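Local coordinates for nucleosome assembly protein (Plasmodium falciparum, PDB 5X7V), which belongs to the nucleosome assembly protein family of histone chaperones and probably binds histones during chromatin assembly, this chain being the piece that carries most of the NAP domain, at residues L108-H113 against S156-F161; I70-H75 against F95-K100; L37-D42 against K78-D83; G89-T94 against V172-R177. One frame throughout, in Å; residues are numbered along the deposited sequence.

Contact 1: L108-H113 against S156-F161; sequences LTLVKH and SIFEWF
Lys-112 reaches from strand 109-116 across the indole of Trp-160 and ends on that residue's own carbonyl. With CG anti to the backbone N (chi1 -170°) and every later torsion extended, its chain runs out over one face of the ring system: CD lies 3.6 Å from the centroid of the six-membered ring, and NZ stands over the five-membered ring, 3.8 Å from its centroid, in a cation-pi contact. Lys-112 NZ also donates to Trp-160 O at 2.6 Å, meeting the carbonyl almost end-on, and to Thr-162 O, so a buried charge is gripped by two main-chain carbonyls and an aromatic face. Two residues earlier on the strand, Leu-110 points to the same side and meets Phe-161. Its CB sits 3.6 Å from Phe-161 CE1, while CD1 lies over one face of the ring, 4.1 Å from the centroid. Trp-160 CE3 covers the opposite face, sandwiching the phenyl group between indole and leucine. The short 3-10 turn 157-160 thus packs on one face of the antiparallel sheet. Phe-95 of strand 91-97 meets Phe-161 edge-to-face, Cys-126 of strand 121-126 touches both Lys-112 and Phe-161, and Phe-158 reaches over to helix 68-73.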
# COMPACT_ATOMS: atom_id res chain seq x y z
N LEU A 108 -0.03 -6.10 -32.07
CA LEU A 108 0.51 -7.14 -31.21
C LEU A 108 1.07 -6.53 -29.96
O LEU A 108 1.42 -7.24 -29.01
CB LEU A 108 1.59 -7.95 -31.94
CG LEU A 108 1.08 -8.76 -33.11
CD1 LEU A 108 2.22 -9.46 -33.82
CD2 LEU A 108 0.06 -9.75 -32.65
N THR A 109 1.17 -5.20 -29.97
CA THR A 109 1.57 -4.43 -28.80
C THR A 109 0.36 -3.68 -28.26
O THR A 109 -0.20 -2.84 -28.94
CB THR A 109 2.69 -3.43 -29.12
OG1 THR A 109 3.86 -4.13 -29.56
CG2 THR A 109 3.05 -2.60 -27.88
N LEU A 110 -0.05 -4.01 -27.04
CA LEU A 110 -1.12 -3.30 -26.36
C LEU A 110 -0.54 -2.44 -25.24
O LEU A 110 0.24 -2.93 -24.43
CB LEU A 110 -2.12 -4.29 -25.78
CG LEU A 110 -2.64 -5.34 -26.73
CD1 LEU A 110 -3.51 -6.30 -25.98
CD2 LEU A 110 -3.43 -4.63 -27.78
N VAL A 111 -0.91 -1.16 -25.18
CA VAL A 111 -0.46 -0.34 -24.06
C VAL A 111 -1.64 0.27 -23.32
O VAL A 111 -2.68 0.56 -23.89
CB VAL A 111 0.50 0.81 -24.51
CG1 VAL A 111 1.81 0.25 -25.04
CG2 VAL A 111 -0.17 1.68 -25.56
N LYS A 112 -1.48 0.44 -22.03
CA LYS A 112 -2.40 1.26 -21.27
C LYS A 112 -1.61 2.10 -20.27
O LYS A 112 -0.93 1.57 -19.40
CB LYS A 112 -3.45 0.42 -20.56
CG LYS A 112 -4.55 1.24 -19.96
CD LYS A 112 -5.57 0.33 -19.33
CE LYS A 112 -6.73 1.15 -18.82
NZ LYS A 112 -7.88 0.32 -18.41
N HIS A 113 -1.71 3.41 -20.43
CA HIS A 113 -0.98 4.38 -19.63
C HIS A 113 -2.00 5.10 -18.74
O HIS A 113 -3.01 5.60 -19.21
CB HIS A 113 -0.22 5.33 -20.57
CG HIS A 113 0.54 6.41 -19.87
ND1 HIS A 113 1.35 7.30 -20.55
CD2 HIS A 113 0.60 6.77 -18.57
CE1 HIS A 113 1.88 8.15 -19.69
NE2 HIS A 113 1.44 7.85 -18.48
N SER A 156 -13.76 -11.07 -19.54
CA SER A 156 -12.51 -11.22 -20.28
C SER A 156 -11.44 -10.22 -19.84
O SER A 156 -11.67 -9.01 -19.85
CB SER A 156 -12.76 -11.08 -21.77
OG SER A 156 -11.56 -11.12 -22.51
N ILE A 157 -10.26 -10.71 -19.47
CA ILE A 157 -9.15 -9.85 -19.07
C ILE A 157 -8.88 -8.73 -20.07
O ILE A 157 -8.47 -7.64 -19.68
CB ILE A 157 -7.86 -10.68 -18.89
CG1 ILE A 157 -6.81 -9.87 -18.13
CG2 ILE A 157 -7.33 -11.17 -20.23
CD1 ILE A 157 -5.74 -10.73 -17.46
N PHE A 158 -9.15 -8.97 -21.34
CA PHE A 158 -8.91 -7.98 -22.37
C PHE A 158 -9.95 -6.89 -22.35
O PHE A 158 -9.82 -5.92 -23.09
CB PHE A 158 -8.88 -8.63 -23.74
CG PHE A 158 -7.73 -9.54 -23.93
CD1 PHE A 158 -6.47 -9.03 -24.13
CD2 PHE A 158 -7.90 -10.92 -23.91
CE1 PHE A 158 -5.40 -9.85 -24.29
CE2 PHE A 158 -6.83 -11.74 -24.09
CZ PHE A 158 -5.57 -11.20 -24.28
N GLU A 159 -10.97 -7.03 -21.50
CA GLU A 159 -11.89 -5.92 -21.23
C GLU A 159 -11.21 -4.80 -20.44
O GLU A 159 -11.77 -3.71 -20.29
CB GLU A 159 -13.12 -6.39 -20.46
CG GLU A 159 -13.97 -7.36 -21.21
CD GLU A 159 -15.30 -7.56 -20.54
OE1 GLU A 159 -16.04 -6.54 -20.44
OE2 GLU A 159 -15.60 -8.70 -20.12
N TRP A 160 -10.02 -5.09 -19.92
CA TRP A 160 -9.27 -4.12 -19.16
C TRP A 160 -8.70 -3.03 -20.07
O TRP A 160 -8.36 -1.94 -19.60
CB TRP A 160 -8.15 -4.80 -18.37
CG TRP A 160 -7.37 -3.79 -17.59
CD1 TRP A 160 -7.83 -3.03 -16.55
CD2 TRP A 160 -6.01 -3.40 -17.79
NE1 TRP A 160 -6.84 -2.20 -16.09
CE2 TRP A 160 -5.72 -2.41 -16.84
CE3 TRP A 160 -5.02 -3.80 -18.68
CZ2 TRP A 160 -4.47 -1.80 -16.76
CZ3 TRP A 160 -3.77 -3.20 -18.59
CH2 TRP A 160 -3.51 -2.22 -17.64
N PHE A 161 -8.63 -3.30 -21.37
CA PHE A 161 -8.12 -2.32 -22.33
C PHE A 161 -9.21 -1.36 -22.85
O PHE A 161 -9.45 -1.25 -24.05
CB PHE A 161 -7.44 -3.03 -23.48
CG PHE A 161 -6.20 -3.75 -23.06
CD1 PHE A 161 -4.97 -3.08 -23.02
CD2 PHE A 161 -6.25 -5.09 -22.69
CE1 PHE A 161 -3.81 -3.73 -22.62
CE2 PHE A 161 -5.09 -5.76 -22.28
CZ PHE A 161 -3.88 -5.07 -22.24

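Contact 2: I70-H75 against F95-K100; sequences IDILNH and FIFGEK
His-75 lays its imidazole against the aliphatic start of Lys-100, the two side chains crossing at about a right angle: ND1 is 3.6 Å from Lys-100 CB, and CE1 is 3.7 Å from Lys-100 CD. This is where helix 68-73 passes into the edge strand 76-82 of the four-stranded antiparallel sheet of the NAP domain, and it meets the far end of the neighbouring strand 91-97. Lys-100 then carries its amino group away, leaving NZ 5.6 Å from His-75 ND1, so that the pairing rests on the methylenes. Further in, Phe-97 turns its ring under the last turn of the helix. CG is anti to the carbonyl carbon (chi1 -71°), which directs CE2 toward the helix, where it meets Ile-72 CG2 at 3.5 Å and has Leu-73 CA near the plane of the ring at its edge. Leu-76 and Leu-110, from the strands flanking 91-97, also pack on this phenyl group, and Phe-158 touches both it and Ile-72, joining helix to sheet through one apolar layer. The main chains meet between the two side-chain groups: Gly-98 N donates to His-75 O at 2.9 Å with an N-H...O angle of 153°, and the same oxygen has Phe-97 CA 3.3 Å away in a CA-H...O contact.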
# COMPACT_ATOMS: atom_id res chain seq x y z
N ILE A 70 -7.17 -17.43 -22.65
CA ILE A 70 -5.91 -18.14 -22.50
C ILE A 70 -5.29 -18.34 -23.85
O ILE A 70 -4.06 -18.33 -23.97
CB ILE A 70 -6.10 -19.50 -21.81
CG1 ILE A 70 -6.77 -19.33 -20.45
CG2 ILE A 70 -4.78 -20.21 -21.61
CD1 ILE A 70 -6.93 -20.62 -19.72
N ASP A 71 -6.13 -18.50 -24.86
CA ASP A 71 -5.67 -18.74 -26.24
C ASP A 71 -4.77 -17.63 -26.74
O ASP A 71 -3.75 -17.89 -27.37
CB ASP A 71 -6.84 -18.93 -27.20
CG ASP A 71 -7.38 -20.34 -27.20
OD1 ASP A 71 -6.54 -21.28 -27.12
OD2 ASP A 71 -8.63 -20.52 -27.27
N ILE A 72 -5.16 -16.39 -26.47
CA ILE A 72 -4.36 -15.22 -26.80
C ILE A 72 -3.19 -15.04 -25.81
O ILE A 72 -2.04 -14.96 -26.21
CB ILE A 72 -5.22 -13.93 -26.82
CG1 ILE A 72 -6.36 -14.03 -27.86
CG2 ILE A 72 -4.36 -12.73 -27.15
CD1 ILE A 72 -7.70 -14.39 -27.30
N LEU A 73 -3.51 -15.05 -24.52
CA LEU A 73 -2.49 -14.92 -23.48
C LEU A 73 -1.35 -15.91 -23.62
O LEU A 73 -0.22 -15.62 -23.20
CB LEU A 73 -3.11 -15.08 -22.08
CG LEU A 73 -3.94 -13.92 -21.48
CD1 LEU A 73 -4.41 -14.26 -20.07
CD2 LEU A 73 -3.19 -12.61 -21.49
N ASN A 74 -1.62 -17.08 -24.20
CA ASN A 74 -0.58 -18.08 -24.46
C ASN A 74 0.50 -17.62 -25.43
O ASN A 74 1.47 -18.34 -25.67
CB ASN A 74 -1.22 -19.36 -24.97
CG ASN A 74 -1.47 -20.37 -23.86
OD1 ASN A 74 -0.73 -20.41 -22.87
ND2 ASN A 74 -2.50 -21.20 -24.03
N HIS A 75 0.32 -16.43 -25.99
CA HIS A 75 1.27 -15.81 -26.92
C HIS A 75 1.70 -14.44 -26.38
O HIS A 75 2.25 -13.62 -27.10
CB HIS A 75 0.67 -15.69 -28.32
CG HIS A 75 0.07 -16.97 -28.83
ND1 HIS A 75 0.81 -17.94 -29.46
CD2 HIS A 75 -1.19 -17.45 -28.74
CE1 HIS A 75 0.03 -18.96 -29.77
NE2 HIS A 75 -1.19 -18.69 -29.34
N PHE A 95 1.70 -4.92 -23.12
CA PHE A 95 1.59 -6.33 -23.52
C PHE A 95 2.15 -6.52 -24.92
O PHE A 95 1.68 -5.90 -25.86
CB PHE A 95 0.12 -6.80 -23.49
CG PHE A 95 -0.47 -6.89 -22.10
CD1 PHE A 95 -0.31 -5.87 -21.18
CD2 PHE A 95 -1.23 -7.99 -21.74
CE1 PHE A 95 -0.87 -5.97 -19.94
CE2 PHE A 95 -1.78 -8.08 -20.48
CZ PHE A 95 -1.60 -7.07 -19.59
N ILE A 96 3.16 -7.37 -25.08
CA ILE A 96 3.67 -7.63 -26.41
C ILE A 96 3.38 -9.08 -26.80
O ILE A 96 3.76 -10.01 -26.09
CB ILE A 96 5.19 -7.35 -26.54
CG1 ILE A 96 5.57 -6.04 -25.84
CG2 ILE A 96 5.59 -7.27 -27.99
CD1 ILE A 96 7.00 -5.69 -25.96
N PHE A 97 2.67 -9.27 -27.92
CA PHE A 97 2.26 -10.59 -28.34
C PHE A 97 3.06 -11.11 -29.52
O PHE A 97 3.30 -10.39 -30.47
CB PHE A 97 0.79 -10.59 -28.69
CG PHE A 97 -0.12 -10.46 -27.51
CD1 PHE A 97 -0.52 -9.22 -27.06
CD2 PHE A 97 -0.59 -11.59 -26.85
CE1 PHE A 97 -1.38 -9.11 -25.96
CE2 PHE A 97 -1.44 -11.48 -25.77
CZ PHE A 97 -1.83 -10.24 -25.32
N GLY A 98 3.48 -12.37 -29.45
CA GLY A 98 4.10 -13.05 -30.56
C GLY A 98 3.21 -13.07 -31.79
O GLY A 98 2.00 -12.86 -31.72
N GLU A 99 3.83 -13.35 -32.93
CA GLU A 99 3.21 -13.34 -34.25
C GLU A 99 1.91 -14.14 -34.33
O GLU A 99 0.97 -13.74 -35.02
CB GLU A 99 4.22 -13.89 -35.26
CG GLU A 99 3.96 -13.57 -36.71
CD GLU A 99 4.28 -12.12 -37.05
OE1 GLU A 99 4.92 -11.45 -36.21
OE2 GLU A 99 3.87 -11.64 -38.15
N LYS A 100 1.87 -15.28 -33.65
CA LYS A 100 0.75 -16.22 -33.76
C LYS A 100 -0.53 -15.62 -33.25
O LYS A 100 -1.61 -16.14 -33.51
CB LYS A 100 1.02 -17.49 -32.99
CG LYS A 100 2.15 -18.32 -33.50
CD LYS A 100 2.27 -19.54 -32.63
CE LYS A 100 3.37 -20.44 -33.10
NZ LYS A 100 2.99 -21.87 -32.79

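Contact 3: L37-D42 against K78-D83; sequences LFEKRD and KLDLKD
Asp-42, on the long helix 2-45, and Lys-78, on the edge strand 76-82, meet through charged side chains. The segments 37-42 and 78-82 run nearly antiparallel, at 166°, with their axes 10.1 Å apart, and charged side chains, the short aspartates among them, bridge that distance. The lysine is the shared donor of a salt-bridge network. Its chain bends at chi2 and again at chi4, folding NZ back over its own strand, where it gives a hydrogen bond of 2.9 Å to Asp-80 OD1. The ammonium reaches this oxygen from above the carboxylate plane, 50° out of it. Lys-78 NZ also makes a weak hydrogen bond, part of a salt bridge, to Asp-42 OD2 at 3.3 Å. The two aspartates approach from opposite directions with their carboxylate planes 74° apart, and Asp-42 OD2 comes to 3.1 Å from Asp-80 OD2. Glu-39 OE2 is 3.6 Å from Asp-80 OD2, so acidic oxygens cluster with Lys-78 NZ as the shared counter-charge, which would probably ease their repulsion. Glu-39 OE1 remains 4.2 Å from Lys-78 NZ, beyond a salt bridge. On an adjoining part of the helix, Arg-41 NH2 bonds to Trp-181 O, and NH1 to Gln-9 OE1 of the second subunit and weakly to His-182 O. Leu-37 and Phe-38 pack on Ile-12 of that subunit. One helix thus faces its dimer partner and, through the acidic pair and lysine, the sheet of its own chain, as expected of the headset-shaped NAP fold, in which a long dimerisation helix carries an alpha/beta domain.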
# COMPACT_ATOMS: atom_id res chain seq x y z
N LEU A 37 17.96 -6.11 -14.05
CA LEU A 37 17.40 -7.34 -13.52
C LEU A 37 16.05 -7.67 -14.16
O LEU A 37 15.81 -8.81 -14.59
CB LEU A 37 17.25 -7.24 -12.01
CG LEU A 37 18.58 -6.97 -11.31
CD1 LEU A 37 18.41 -6.69 -9.84
CD2 LEU A 37 19.50 -8.16 -11.52
N PHE A 38 15.17 -6.68 -14.24
CA PHE A 38 13.88 -6.88 -14.87
C PHE A 38 14.04 -7.30 -16.32
O PHE A 38 13.22 -8.04 -16.84
CB PHE A 38 13.05 -5.61 -14.77
CG PHE A 38 12.55 -5.33 -13.39
CD1 PHE A 38 12.20 -6.38 -12.55
CD2 PHE A 38 12.44 -4.02 -12.92
CE1 PHE A 38 11.75 -6.14 -11.27
CE2 PHE A 38 12.01 -3.78 -11.64
CZ PHE A 38 11.66 -4.84 -10.81
N GLU A 39 15.08 -6.84 -16.98
CA GLU A 39 15.22 -7.17 -18.39
C GLU A 39 15.81 -8.55 -18.55
O GLU A 39 15.47 -9.27 -19.48
CB GLU A 39 16.05 -6.13 -19.12
CG GLU A 39 15.34 -4.78 -19.29
CD GLU A 39 13.90 -4.89 -19.79
OE1 GLU A 39 13.68 -5.53 -20.86
OE2 GLU A 39 12.98 -4.33 -19.14
N LYS A 40 16.70 -8.93 -17.63
CA LYS A 40 17.31 -10.25 -17.68
C LYS A 40 16.28 -11.30 -17.23
O LYS A 40 16.38 -12.48 -17.56
CB LYS A 40 18.58 -10.28 -16.82
CG LYS A 40 19.31 -11.62 -16.79
CD LYS A 40 19.97 -11.96 -18.14
CE LYS A 40 20.59 -13.38 -18.13
NZ LYS A 40 21.41 -13.68 -19.36
N ARG A 41 15.26 -10.85 -16.51
CA ARG A 41 14.15 -11.71 -16.11
C ARG A 41 13.19 -11.96 -17.29
O ARG A 41 12.69 -13.07 -17.46
CB ARG A 41 13.40 -11.07 -14.95
CG ARG A 41 12.24 -11.87 -14.43
CD ARG A 41 11.59 -11.17 -13.26
NE ARG A 41 10.77 -10.06 -13.69
CZ ARG A 41 9.99 -9.38 -12.87
NH1 ARG A 41 9.97 -9.73 -11.58
NH2 ARG A 41 9.25 -8.36 -13.30
N ASP A 42 12.94 -10.93 -18.08
CA ASP A 42 12.14 -11.07 -19.29
C ASP A 42 12.73 -12.12 -20.24
O ASP A 42 12.00 -12.78 -20.99
CB ASP A 42 12.02 -9.74 -20.04
CG ASP A 42 10.85 -8.88 -19.56
OD1 ASP A 42 9.94 -9.41 -18.88
OD2 ASP A 42 10.83 -7.67 -19.92
N LYS A 78 5.67 -10.93 -23.64
CA LYS A 78 6.27 -9.87 -22.83
C LYS A 78 5.26 -8.97 -22.14
O LYS A 78 4.32 -8.45 -22.77
CB LYS A 78 7.17 -8.99 -23.70
CG LYS A 78 8.32 -8.32 -22.98
CD LYS A 78 9.56 -8.29 -23.87
CE LYS A 78 10.64 -7.43 -23.27
NZ LYS A 78 10.04 -6.19 -22.81
N LEU A 79 5.47 -8.76 -20.84
CA LEU A 79 4.63 -7.87 -20.05
C LEU A 79 5.54 -6.92 -19.32
O LEU A 79 6.50 -7.36 -18.69
CB LEU A 79 3.77 -8.67 -19.07
CG LEU A 79 2.52 -8.09 -18.40
CD1 LEU A 79 1.80 -9.24 -17.73
CD2 LEU A 79 2.87 -7.03 -17.38
N ASP A 80 5.28 -5.62 -19.38
CA ASP A 80 6.15 -4.70 -18.66
C ASP A 80 5.46 -3.60 -17.95
O ASP A 80 4.57 -2.95 -18.47
CB ASP A 80 7.20 -4.10 -19.59
CG ASP A 80 8.33 -5.07 -19.84
OD1 ASP A 80 8.11 -5.99 -20.67
OD2 ASP A 80 9.39 -4.98 -19.18
N LEU A 81 5.89 -3.41 -16.71
CA LEU A 81 5.44 -2.31 -15.90
C LEU A 81 6.49 -1.24 -16.01
O LEU A 81 7.68 -1.52 -15.83
CB LEU A 81 5.23 -2.77 -14.47
CG LEU A 81 4.73 -1.72 -13.49
CD1 LEU A 81 3.39 -1.23 -13.94
CD2 LEU A 81 4.63 -2.38 -12.16
N LYS A 82 6.06 -0.05 -16.41
CA LYS A 82 6.84 1.18 -16.21
C LYS A 82 6.16 1.91 -15.07
O LYS A 82 5.12 2.56 -15.22
CB LYS A 82 6.92 2.05 -17.46
CG LYS A 82 7.76 1.46 -18.58
CD LYS A 82 9.25 1.33 -18.23
CE LYS A 82 9.96 0.32 -19.16
NZ LYS A 82 11.33 -0.12 -18.66
N ASP A 83 6.77 1.75 -13.90
CA ASP A 83 6.20 2.25 -12.68
C ASP A 83 6.82 3.57 -12.29
O ASP A 83 7.85 3.98 -12.84
CB ASP A 83 6.39 1.24 -11.56
CG ASP A 83 5.38 1.39 -10.47
OD1 ASP A 83 4.76 2.49 -10.44
OD2 ASP A 83 5.20 0.45 -9.66

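Contact 4: G89-T94 against V172-R177; sequences GSYKIT and VGELIR
Helix 172-180 packs on strand 91-97 in a buried helix-on-sheet contact close to the centre of the chain, the short segments crossing at 97° with their axes 9.8 Å apart. Tyr-91 and Ile-93, two residues apart on the strand, both point at the helix. The phenol has the larger share. Its CG occupies the crowded position between backbone N and carbonyl carbon (chi1 67°), and the ring extends toward the first turn, where OH comes within 3.5 Å of Gly-173 C. Because Gly-173 has no side chain, the hydroxyl can settle directly against the helix main chain. Helices backing an antiparallel sheet belong to the alpha/beta domain of the NAP fold; helix 172-180 lies across strand 91-97. Arg-177, one turn on, brings CD over one face of the tyrosine ring, 4.0 Å from Tyr-91 CD1, and then bends at chi3 (80°), carrying its guanidinium past the phenol to Glu-174. Arg-177 NE and NH2 each lie 3.4 Å from Glu-174 OE1, weak hydrogen bonds within a salt bridge, which may help hold the two side chains beside the ring. Next to the tyrosine, Ile-93 CD1 is 3.7 Å from Gly-173 CA and 3.9 Å from Ile-176 CD1, its methyl touching both. Leu-81 of strand 76-82 touches Tyr-91, Ile-93 and Arg-177, while Phe-116 of strand 109-116 lies against Glu-174.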
# COMPACT_ATOMS: atom_id res chain seq x y z
N GLY A 89 1.68 8.05 -8.34
CA GLY A 89 1.20 6.70 -8.56
C GLY A 89 0.89 6.47 -10.01
O GLY A 89 -0.08 5.85 -10.33
N SER A 90 1.71 6.99 -10.91
CA SER A 90 1.42 6.82 -12.32
C SER A 90 2.16 5.61 -12.88
O SER A 90 3.25 5.30 -12.40
CB SER A 90 1.80 8.08 -13.11
OG SER A 90 0.90 9.14 -12.87
N TYR A 91 1.56 4.95 -13.88
CA TYR A 91 2.21 3.80 -14.55
C TYR A 91 1.67 3.45 -15.94
O TYR A 91 0.56 3.83 -16.34
CB TYR A 91 2.09 2.58 -13.67
CG TYR A 91 0.68 2.08 -13.50
CD1 TYR A 91 -0.20 2.68 -12.61
CD2 TYR A 91 0.22 0.98 -14.22
CE1 TYR A 91 -1.48 2.20 -12.44
CE2 TYR A 91 -1.06 0.50 -14.05
CZ TYR A 91 -1.91 1.12 -13.16
OH TYR A 91 -3.19 0.63 -13.00
N LYS A 92 2.46 2.66 -16.65
CA LYS A 92 2.18 2.25 -18.02
C LYS A 92 2.47 0.75 -18.18
O LYS A 92 3.61 0.30 -17.99
CB LYS A 92 3.02 3.07 -18.99
CG LYS A 92 2.53 3.06 -20.41
CD LYS A 92 3.68 2.99 -21.40
CE LYS A 92 4.60 4.19 -21.29
NZ LYS A 92 4.02 5.41 -21.99
N ILE A 93 1.45 -0.04 -18.51
CA ILE A 93 1.67 -1.47 -18.70
C ILE A 93 1.56 -1.83 -20.18
O ILE A 93 0.67 -1.35 -20.88
CB ILE A 93 0.70 -2.30 -17.88
CG1 ILE A 93 0.91 -2.07 -16.39
CG2 ILE A 93 0.89 -3.75 -18.15
CD1 ILE A 93 -0.09 -2.79 -15.54
N THR A 94 2.47 -2.67 -20.64
CA THR A 94 2.67 -2.95 -22.05
C THR A 94 2.66 -4.47 -22.31
O THR A 94 3.48 -5.21 -21.78
CB THR A 94 4.01 -2.32 -22.54
OG1 THR A 94 3.97 -0.90 -22.33
CG2 THR A 94 4.28 -2.61 -24.01
N VAL A 172 -6.79 -4.98 -13.50
CA VAL A 172 -5.66 -5.82 -13.91
C VAL A 172 -4.37 -5.03 -13.79
O VAL A 172 -3.33 -5.58 -13.44
CB VAL A 172 -5.83 -6.35 -15.37
CG1 VAL A 172 -4.61 -7.16 -15.79
CG2 VAL A 172 -7.07 -7.20 -15.48
N GLY A 173 -4.47 -3.74 -14.07
CA GLY A 173 -3.37 -2.82 -13.85
C GLY A 173 -2.86 -2.81 -12.42
O GLY A 173 -1.67 -2.99 -12.18
N GLU A 174 -3.77 -2.61 -11.47
CA GLU A 174 -3.36 -2.45 -10.08
C GLU A 174 -2.89 -3.75 -9.49
O GLU A 174 -1.93 -3.75 -8.74
CB GLU A 174 -4.49 -1.89 -9.24
CG GLU A 174 -4.62 -0.39 -9.35
CD GLU A 174 -3.33 0.35 -9.03
OE1 GLU A 174 -2.88 0.25 -7.86
OE2 GLU A 174 -2.77 1.02 -9.93
N LEU A 175 -3.57 -4.84 -9.81
CA LEU A 175 -3.15 -6.14 -9.31
C LEU A 175 -1.75 -6.44 -9.83
O LEU A 175 -0.94 -6.98 -9.10
CB LEU A 175 -4.11 -7.25 -9.74
CG LEU A 175 -5.62 -7.15 -9.52
CD1 LEU A 175 -6.25 -8.28 -10.30
CD2 LEU A 175 -6.02 -7.22 -8.05
N ILE A 176 -1.48 -6.10 -11.08
CA ILE A 176 -0.15 -6.32 -11.64
C ILE A 176 0.89 -5.51 -10.87
O ILE A 176 1.84 -6.08 -10.33
CB ILE A 176 -0.04 -5.95 -13.13
CG1 ILE A 176 -0.60 -7.05 -14.02
CG2 ILE A 176 1.38 -5.84 -13.51
CD1 ILE A 176 -0.67 -6.62 -15.46
N ARG A 177 0.68 -4.20 -10.82
CA ARG A 177 1.61 -3.28 -10.14
C ARG A 177 1.87 -3.68 -8.71
O ARG A 177 3.02 -3.80 -8.31
CB ARG A 177 1.07 -1.84 -10.17
CG ARG A 177 2.01 -0.79 -9.54
CD ARG A 177 1.37 0.64 -9.50
NE ARG A 177 0.43 0.83 -8.38
CZ ARG A 177 0.80 1.09 -7.12
NH1 ARG A 177 2.09 1.19 -6.78
NH2 ARG A 177 -0.13 1.25 -6.18

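All four contacts reach one antiparallel sheet, in which strands 76-82, 91-97 and 109-116 lie side by side. Strand 91-97 serves both contact 2 and contact 4, whose centres are 19 Å apart. Contact 1 borders each of them through the next strand, at 12 and 11 Å, and Trp-160 CZ2 packs on Gly-173 CA. Contact 3, on the edge strand, joins the sheet to the long helix at the subunit interface, and its centre is 17 Å from contacts 1 and 2. Along the chain, contact 1 is nested inside contact 4, while contact 2 interleaves with contacts 3 and 4. Sequence-distant helices and turns are thereby gathered round one sheet, which the long helix ties to the dimer.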